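Local coordinates for protein sortase SrtE1 (Streptomyces coelicolor, PDB 5CUW) that joins surface proteins to the cell wall as a class E sortase transpeptidase, cutting sorting signals of the Leu-Ala-x-Thr-Gly or Leu-Pro-x-Thr-Gly type, at residues Y157-T162 and I174-M179. Sequence-based numbering, arbitrary orientation.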
ATOM      1  N   TYR A 157       6.566  -5.487   5.896  1.00 22.07           N
ATOM      2  CA  TYR A 157       5.268  -5.629   5.257  1.00 20.66           C
ATOM      3  C   TYR A 157       4.753  -4.373   4.567  1.00 28.69           C
ATOM      4  O   TYR A 157       5.244  -3.252   4.762  1.00 21.53           O
ATOM      5  CB  TYR A 157       4.236  -6.080   6.301  1.00 16.45           C
ATOM      6  CG  TYR A 157       4.673  -7.252   7.168  1.00 19.11           C
ATOM      7  CD1 TYR A 157       4.916  -8.504   6.617  1.00 22.08           C
ATOM      8  CD2 TYR A 157       4.816  -7.104   8.544  1.00 22.13           C
ATOM      9  CE1 TYR A 157       5.278  -9.579   7.411  1.00 23.23           C
ATOM     10  CE2 TYR A 157       5.197  -8.168   9.345  1.00 24.06           C
ATOM     11  CZ  TYR A 157       5.430  -9.394   8.779  1.00 27.81           C
ATOM     12  OH  TYR A 157       5.804 -10.440   9.584  1.00 25.45           O
ATOM     13  N   ILE A 158       3.739  -4.585   3.744  1.00 22.03           N
ATOM     14  CA  ILE A 158       3.023  -3.497   3.125  1.00 15.57           C
ATOM     15  C   ILE A 158       1.534  -3.739   3.318  1.00 21.18           C
ATOM     16  O   ILE A 158       1.059  -4.900   3.322  1.00 19.10           O
ATOM     17  CB  ILE A 158       3.401  -3.341   1.608  1.00 20.45           C
ATOM     18  CG1 ILE A 158       2.807  -2.047   1.039  1.00 23.91           C
ATOM     19  CG2 ILE A 158       2.989  -4.598   0.815  1.00 21.38           C
ATOM     20  CD1 ILE A 158       3.388  -1.586  -0.298  1.00 23.41           C
ATOM     21  N   THR A 159       0.800  -2.652   3.533  1.00 19.01           N
ATOM     22  CA  THR A 159      -0.647  -2.725   3.696  1.00 22.02           C
ATOM     23  C   THR A 159      -1.311  -1.766   2.717  1.00 25.13           C
ATOM     24  O   THR A 159      -0.982  -0.585   2.689  1.00 21.79           O
ATOM     25  CB  THR A 159      -1.087  -2.364   5.131  1.00 20.98           C
ATOM     26  OG1 THR A 159      -0.330  -3.136   6.064  1.00 20.05           O
ATOM     27  CG2 THR A 159      -2.585  -2.642   5.322  1.00 18.83           C
ATOM     28  N   LEU A 160      -2.241  -2.273   1.923  1.00 18.91           N
ATOM     29  CA  LEU A 160      -3.023  -1.422   1.021  1.00 18.36           C
ATOM     30  C   LEU A 160      -4.464  -1.344   1.520  1.00 26.11           C
ATOM     31  O   LEU A 160      -5.090  -2.380   1.759  1.00 26.92           O
ATOM     32  CB  LEU A 160      -3.001  -1.963  -0.411  1.00 22.49           C
ATOM     33  CG  LEU A 160      -1.686  -2.410  -1.049  1.00 24.46           C
ATOM     34  CD1 LEU A 160      -1.964  -2.925  -2.478  1.00 28.30           C
ATOM     35  CD2 LEU A 160      -0.626  -1.300  -1.054  1.00 23.08           C
ATOM     36  N   THR A 161      -4.993  -0.129   1.676  1.00 21.30           N
ATOM     37  CA  THR A 161      -6.369   0.041   2.165  1.00 21.77           C
ATOM     38  C   THR A 161      -7.214   0.833   1.172  1.00 19.12           C
ATOM     39  O   THR A 161      -6.739   1.803   0.588  1.00 23.08           O
ATOM     40  CB  THR A 161      -6.401   0.751   3.551  1.00 22.96           C
ATOM     41  OG1 THR A 161      -6.150   2.162   3.396  1.00 25.23           O
ATOM     42  CG2 THR A 161      -5.348   0.166   4.469  1.00 17.97           C
ATOM     43  N   THR A 162      -8.461   0.417   0.961  1.00 18.78           N
ATOM     44  CA  THR A 162      -9.355   1.167   0.086  1.00 22.29           C
ATOM     45  C   THR A 162     -10.785   0.969   0.571  1.00 31.78           C
ATOM     46  O   THR A 162     -11.015   0.233   1.524  1.00 29.20           O
ATOM     47  CB  THR A 162      -9.220   0.718  -1.387  1.00 22.55           C
ATOM     48  OG1 THR A 162      -9.886   1.655  -2.251  1.00 28.03           O
ATOM     49  CG2 THR A 162      -9.817  -0.677  -1.573  1.00 22.13           C
ATOM     50  N   ILE A 174      -8.682  -4.535   2.815  1.00 22.16           N
ATOM     51  CA  ILE A 174      -7.254  -4.502   3.133  1.00 21.24           C
ATOM     52  C   ILE A 174      -6.491  -5.627   2.420  1.00 22.50           C
ATOM     53  O   ILE A 174      -6.893  -6.786   2.473  1.00 20.47           O
ATOM     54  CB  ILE A 174      -7.026  -4.640   4.654  1.00 25.61           C
ATOM     55  CG1 ILE A 174      -8.062  -3.828   5.438  1.00 24.88           C
ATOM     56  CG2 ILE A 174      -5.597  -4.277   5.032  1.00 23.68           C
ATOM     57  CD1 ILE A 174      -8.011  -2.347   5.193  1.00 27.54           C
ATOM     58  N   VAL A 175      -5.391  -5.284   1.766  1.00 24.14           N
ATOM     59  CA  VAL A 175      -4.516  -6.286   1.161  1.00 21.52           C
ATOM     60  C   VAL A 175      -3.103  -6.143   1.752  1.00 24.47           C
ATOM     61  O   VAL A 175      -2.590  -5.033   1.825  1.00 22.25           O
ATOM     62  CB  VAL A 175      -4.486  -6.127  -0.367  1.00 22.06           C
ATOM     63  CG1 VAL A 175      -3.434  -7.020  -0.991  1.00 22.68           C
ATOM     64  CG2 VAL A 175      -5.863  -6.401  -0.945  1.00 21.82           C
ATOM     65  N   TRP A 176      -2.504  -7.251   2.202  1.00 22.95           N
ATOM     66  CA  TRP A 176      -1.143  -7.255   2.773  1.00 21.14           C
ATOM     67  C   TRP A 176      -0.136  -8.025   1.913  1.00 19.45           C
ATOM     68  O   TRP A 176      -0.472  -9.049   1.303  1.00 18.76           O
ATOM     69  CB  TRP A 176      -1.122  -7.887   4.177  1.00 19.68           C
ATOM     70  CG  TRP A 176      -1.916  -7.187   5.256  1.00 17.46           C
ATOM     71  CD1 TRP A 176      -1.531  -6.067   5.968  1.00 24.16           C
ATOM     72  CD2 TRP A 176      -3.182  -7.591   5.804  1.00 21.52           C
ATOM     73  NE1 TRP A 176      -2.499  -5.743   6.889  1.00 26.24           N
ATOM     74  CE2 TRP A 176      -3.518  -6.657   6.813  1.00 21.61           C
ATOM     75  CE3 TRP A 176      -4.068  -8.639   5.533  1.00 20.97           C
ATOM     76  CZ2 TRP A 176      -4.699  -6.745   7.548  1.00 24.84           C
ATOM     77  CZ3 TRP A 176      -5.243  -8.722   6.263  1.00 25.65           C
ATOM     78  CH2 TRP A 176      -5.548  -7.781   7.259  1.00 25.90           C
ATOM     79  N   GLY A 177       1.106  -7.549   1.909  1.00 18.04           N
ATOM     80  CA  GLY A 177       2.201  -8.222   1.235  1.00 22.29           C
ATOM     81  C   GLY A 177       3.444  -8.298   2.110  1.00 24.32           C
ATOM     82  O   GLY A 177       3.513  -7.648   3.157  1.00 19.65           O
ATOM     83  N   LYS A 178       4.420  -9.094   1.675  1.00 29.93           N
ATOM     84  CA  LYS A 178       5.687  -9.283   2.398  1.00 27.99           C
ATOM     85  C   LYS A 178       6.859  -9.026   1.479  1.00 29.11           C
ATOM     86  O   LYS A 178       6.859  -9.500   0.347  1.00 22.08           O
ATOM     87  CB  LYS A 178       5.805 -10.708   2.940  1.00 28.25           C
ATOM     88  CG  LYS A 178       4.716 -11.130   3.882  1.00 43.52           C
ATOM     89  CD  LYS A 178       4.965 -12.553   4.359  1.00 58.08           C
ATOM     90  CE  LYS A 178       5.155 -13.503   3.189  1.00 68.48           C
ATOM     91  NZ  LYS A 178       5.395 -14.903   3.638  1.00 75.26           N
ATOM     92  N   MET A 179       7.892  -8.352   1.969  1.00 21.18           N
ATOM     93  CA  MET A 179       9.020  -7.998   1.108  1.00 20.81           C
ATOM     94  C   MET A 179       9.835  -9.216   0.696  1.00 21.75           C
ATOM     95  O   MET A 179      10.125 -10.083   1.517  1.00 25.30           O
ATOM     96  CB  MET A 179       9.930  -6.984   1.810  1.00 18.92           C
ATOM     97  CG  MET A 179      10.860  -6.258   0.830  1.00 26.36           C
ATOM     98  SD  MET A 179      11.943  -5.079   1.655  1.00 27.47           S
ATOM     99  CE  MET A 179      10.765  -3.795   2.103  1.00 25.14           C
TER
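Ile-158 and Leu-160 pair with Gly-177 and Val-175 in the antiparallel hairpin of strands 156-164 and 171-184, part of the sortase beta-barrel; the two strands also carry Cys-163 and Arg-172, which with His-94 are the probable active-site residues. Each pair exchanges two backbone hydrogen bonds. Those between Leu-160 and Val-175 are the shorter, with Leu-160 N 2.8 Å from Val-175 O and nearly straight at hydrogen (174°), whereas Ile-158 N reaches Gly-177 O from above the carbonyl plane. Gly-177 leaves room for Ile-158 CG2, which lies 3.7 Å from Gly-177 CA.

On the face opposite Ile-158 and Leu-160, Thr-159 and Trp-176 run side by side. With OG1 beside the backbone N (chi1 -51°) and CG2 anti to it, Thr-159 turns that methyl to Ile-174 CG2, a tight 3.4 Å contact, while its OG1 sits at the indole edge, 3.2 Å from Trp-176 CD1. Ile-174 CG2 sits 3.5 Å above one face of the Trp-176 ring, toward its rim. Beyond the hairpin, Thr-159 OG1 hydrogen-bonds to Asn-88 OD1 and Trp-176 NE1 to Val-141 O. Farther along, Ile-174 CD1 packs 3.7 Å from Thr-161 CG2, and Thr-161 OG1 is hydrogen-bonded to Tyr-72 OH.

At the Tyr-157 end of the ladder, Lys-178 CG meets the ring edge, 3.8 Å from Tyr-157 CD1; Tyr-157 OH is hydrogen-bonded to Gly-153 O and the ring stacks on Phe-151. An alanine in place of Tyr-157 would probably leave Phe-151 without its stacking partner, Gly-153 O without the hydroxyl, and Lys-178 CG without its ring edge. Backbone bonds thus fix the strand register, while side-chain hydrogen bonds beyond the hairpin tie this face to neighbouring segments and the probable substrate-recognition residue Tyr-72.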